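Local coordinates for iron-regulated outer membrane protein (Neisseria meningitidis, PDB 4B7O) that probably takes up iron-loaded siderophores across the outer membrane as a TonB-dependent transporter, at residues His270-His275 with Thr307-Asn312. Numbering follows the deposited sequence.
Sequences HMEDQH and TQSNTN. Unlike the reference sequence in segment 270-275: Glu272 (reference Lys).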
ATOM      1  N   HIS A 270     -10.697 -12.481  11.496  1.00 29.99           N
ATOM      2  CA  HIS A 270     -10.731 -11.116  12.035  1.00 32.22           C
ATOM      3  C   HIS A 270      -9.421 -10.518  12.427  1.00 31.47           C
ATOM      4  O   HIS A 270      -8.625 -11.110  13.154  1.00 31.97           O
ATOM      5  CB  HIS A 270     -11.724 -10.970  13.176  1.00 31.41           C
ATOM      6  CG  HIS A 270     -11.833  -9.577  13.629  1.00 37.43           C
ATOM      7  ND1 HIS A 270     -12.553  -8.650  12.951  1.00 38.50           N
ATOM      8  CD2 HIS A 270     -11.204  -8.905  14.680  1.00 40.80           C
ATOM      9  CE1 HIS A 270     -12.417  -7.468  13.546  1.00 38.71           C
ATOM     10  NE2 HIS A 270     -11.589  -7.628  14.616  1.00 42.23           N
ATOM     11  N   MET A 271      -9.196  -9.305  11.965  1.00 32.62           N
ATOM     12  CA  MET A 271      -7.918  -8.674  12.167  1.00 37.00           C
ATOM     13  C   MET A 271      -8.059  -7.220  12.628  1.00 40.39           C
ATOM     14  O   MET A 271      -8.888  -6.498  12.068  1.00 39.09           O
ATOM     15  CB  MET A 271      -7.154  -8.726  10.851  1.00 36.05           C
ATOM     16  CG  MET A 271      -6.089  -7.687  10.683  1.00 45.43           C
ATOM     17  SD  MET A 271      -5.214  -8.082   9.134  1.00 53.30           S
ATOM     18  CE  MET A 271      -5.111  -6.399   8.475  1.00 61.91           C
ATOM     19  N   GLU A 272      -7.230  -6.801  13.601  1.00 35.29           N
ATOM     20  CA  GLU A 272      -7.083  -5.383  13.942  1.00 42.13           C
ATOM     21  C   GLU A 272      -5.649  -4.945  13.973  1.00 40.30           C
ATOM     22  O   GLU A 272      -4.796  -5.678  14.477  1.00 46.26           O
ATOM     23  CB  GLU A 272      -7.610  -5.082  15.327  1.00 45.07           C
ATOM     24  CG  GLU A 272      -9.087  -5.365  15.445  1.00 59.60           C
ATOM     25  CD  GLU A 272      -9.859  -4.291  16.199  1.00 70.56           C
ATOM     26  OE1 GLU A 272      -9.305  -3.635  17.156  1.00 66.53           O
ATOM     27  OE2 GLU A 272     -11.044  -4.146  15.813  1.00 64.06           O
ATOM     28  N   ASP A 273      -5.402  -3.732  13.511  1.00 36.38           N
ATOM     29  CA  ASP A 273      -4.080  -3.153  13.469  1.00 36.47           C
ATOM     30  C   ASP A 273      -4.268  -1.737  13.999  1.00 35.43           C
ATOM     31  O   ASP A 273      -5.026  -0.960  13.430  1.00 36.76           O
ATOM     32  CB  ASP A 273      -3.605  -3.114  12.025  1.00 37.31           C
ATOM     33  CG  ASP A 273      -2.108  -2.913  11.894  1.00 46.45           C
ATOM     34  OD1 ASP A 273      -1.464  -2.249  12.731  1.00 51.42           O
ATOM     35  OD2 ASP A 273      -1.550  -3.428  10.911  1.00 56.61           O
ATOM     36  N   GLN A 274      -3.603  -1.394  15.080  1.00 31.85           N
ATOM     37  CA  GLN A 274      -3.899  -0.148  15.733  1.00 37.13           C
ATOM     38  C   GLN A 274      -2.666   0.639  16.124  1.00 38.94           C
ATOM     39  O   GLN A 274      -1.730   0.068  16.663  1.00 42.16           O
ATOM     40  CB  GLN A 274      -4.742  -0.396  16.955  1.00 37.65           C
ATOM     41  CG  GLN A 274      -5.047   0.882  17.703  1.00 45.07           C
ATOM     42  CD  GLN A 274      -6.130   0.660  18.746  1.00 45.47           C
ATOM     43  OE1 GLN A 274      -5.853   0.241  19.847  1.00 50.49           O
ATOM     44  NE2 GLN A 274      -7.349   0.936  18.392  1.00 51.39           N
ATOM     45  N   HIS A 275      -2.627   1.913  15.773  1.00 34.03           N
ATOM     46  CA  HIS A 275      -1.543   2.795  16.198  1.00 38.91           C
ATOM     47  C   HIS A 275      -2.065   3.755  17.229  1.00 42.83           C
ATOM     48  O   HIS A 275      -3.109   4.363  17.018  1.00 35.94           O
ATOM     49  CB  HIS A 275      -1.062   3.665  15.052  1.00 38.20           C
ATOM     50  CG  HIS A 275      -0.511   2.893  13.909  1.00 43.18           C
ATOM     51  ND1 HIS A 275       0.043   3.490  12.860  1.00 43.51           N
ATOM     52  CD2 HIS A 275      -0.439   1.520  13.670  1.00 42.20           C
ATOM     53  CE1 HIS A 275       0.453   2.578  11.990  1.00 38.76           C
ATOM     54  NE2 HIS A 275       0.154   1.369  12.482  1.00 45.73           N
ATOM     55  N   THR A 307      -6.928   2.945  13.577  1.00 45.74           N
ATOM     56  CA  THR A 307      -7.186   1.520  13.551  1.00 47.92           C
ATOM     57  C   THR A 307      -7.681   1.075  12.180  1.00 45.70           C
ATOM     58  O   THR A 307      -8.493   1.746  11.568  1.00 42.28           O
ATOM     59  CB  THR A 307      -8.261   1.171  14.582  1.00 50.44           C
ATOM     60  OG1 THR A 307      -7.888   1.759  15.837  1.00 59.38           O
ATOM     61  CG2 THR A 307      -8.398  -0.339  14.724  1.00 49.67           C
ATOM     62  N   GLN A 308      -7.167  -0.047  11.706  1.00 43.18           N
ATOM     63  CA  GLN A 308      -7.704  -0.715  10.538  1.00 39.99           C
ATOM     64  C   GLN A 308      -8.162  -2.072  11.013  1.00 38.28           C
ATOM     65  O   GLN A 308      -7.401  -2.797  11.676  1.00 39.03           O
ATOM     66  CB  GLN A 308      -6.616  -0.869   9.463  1.00 40.73           C
ATOM     67  CG  GLN A 308      -7.151  -1.375   8.123  1.00 45.07           C
ATOM     68  CD  GLN A 308      -6.120  -1.305   7.004  1.00 49.97           C
ATOM     69  OE1 GLN A 308      -6.104  -0.359   6.228  1.00 51.28           O
ATOM     70  NE2 GLN A 308      -5.227  -2.293   6.944  1.00 55.81           N
ATOM     71  N   SER A 309      -9.390  -2.428  10.683  1.00 38.60           N
ATOM     72  CA  SER A 309      -9.974  -3.715  11.071  1.00 40.56           C
ATOM     73  C   SER A 309     -10.521  -4.396   9.875  1.00 38.66           C
ATOM     74  O   SER A 309     -11.023  -3.749   8.979  1.00 41.56           O
ATOM     75  CB  SER A 309     -11.144  -3.519  12.032  1.00 41.33           C
ATOM     76  OG  SER A 309     -10.563  -3.332  13.287  1.00 56.13           O
ATOM     77  N   ASN A 310     -10.499  -5.715   9.898  1.00 41.19           N
ATOM     78  CA  ASN A 310     -10.937  -6.493   8.758  1.00 40.40           C
ATOM     79  C   ASN A 310     -11.655  -7.753   9.202  1.00 37.95           C
ATOM     80  O   ASN A 310     -11.084  -8.573   9.931  1.00 37.60           O
ATOM     81  CB  ASN A 310      -9.703  -6.870   7.920  1.00 51.39           C
ATOM     82  CG  ASN A 310     -10.058  -7.213   6.487  1.00 73.73           C
ATOM     83  OD1 ASN A 310     -11.194  -6.968   6.033  1.00 81.36           O
ATOM     84  ND2 ASN A 310      -9.089  -7.772   5.748  1.00 80.13           N
ATOM     85  N   THR A 311     -12.886  -7.935   8.761  1.00 33.01           N
ATOM     86  CA  THR A 311     -13.539  -9.221   8.923  1.00 33.68           C
ATOM     87  C   THR A 311     -13.730  -9.874   7.570  1.00 34.61           C
ATOM     88  O   THR A 311     -14.347  -9.306   6.653  1.00 35.88           O
ATOM     89  CB  THR A 311     -14.911  -9.044   9.594  1.00 32.89           C
ATOM     90  OG1 THR A 311     -14.684  -8.295  10.776  1.00 40.11           O
ATOM     91  CG2 THR A 311     -15.492 -10.365   9.973  1.00 28.79           C
ATOM     92  N   ASN A 312     -13.198 -11.066   7.420  1.00 38.56           N
ATOM     93  CA  ASN A 312     -13.076 -11.595   6.070  1.00 34.65           C
ATOM     94  C   ASN A 312     -13.565 -12.990   6.033  1.00 35.55           C
ATOM     95  O   ASN A 312     -13.210 -13.822   6.902  1.00 36.23           O
ATOM     96  CB  ASN A 312     -11.636 -11.556   5.548  1.00 35.59           C
ATOM     97  CG  ASN A 312     -11.580 -11.673   3.988  1.00 41.98           C
ATOM     98  OD1 ASN A 312     -11.607 -10.683   3.261  1.00 48.58           O
ATOM     99  ND2 ASN A 312     -11.551 -12.872   3.497  1.00 39.22           N
TER
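Gln274 reaches across to Thr307 with its side-chain amide. NE2 donates to Thr307 OG1 at 2.7 Å, and the bond is almost straight (176°). The hydroxyl lies within the amide plane. The Gln274 chain is extended beyond CG, which carries the amide over to the neighbouring strand. At the next such pair, Ser309 OG donates to Glu272 OE2 at 2.7 Å. It meets that oxygen from above the carboxylate plane, 61° out of it. With CG anti to the carbonyl carbon (chi1 -62°), Glu272 lays CG 3.3 Å from Ser309 OG; the bend at chi2 then turns the carboxylate to it. At the far end, His270 ND1 and Thr311 OG1 share a hydrogen bond of 3.1 Å at the ring edge. Glu272 OE2 lies near the ring plane too, on the NE2 side. These three polar links all join non-hydrogen-bonded pairs, on the face turned away from the plug. This side is the looser one: His270, Glu272, Gln274 and Thr311 all remain partly exposed, although Thr307 and Ser309 between them are buried.

Met271, Asp273 and Asn310 are buried on the other face; Gln308 stays partly exposed. Across the strands Met271 CB and Asn310 CB come only to 4.3 Å. Met271 instead packs on Val139 and Leu143, and Asp273 and Gln308 touch Phe137. Val139, Leu143 and Phe137 belong to the plug. Asp273 OD2 also accepts a weak hydrogen bond from Asp140 N.

Between the two faces runs the backbone ladder. Met271 N donates to Asn310 O at 2.9 Å, and Asn310 N returns a bond to Met271 O. Asp273 and Gln308 form the second such pair. Strands 264-276 and 303-320 are thus neighbouring antiparallel staves of the wall, as in the transmembrane beta barrel of TonB-dependent receptors, with the plug inside.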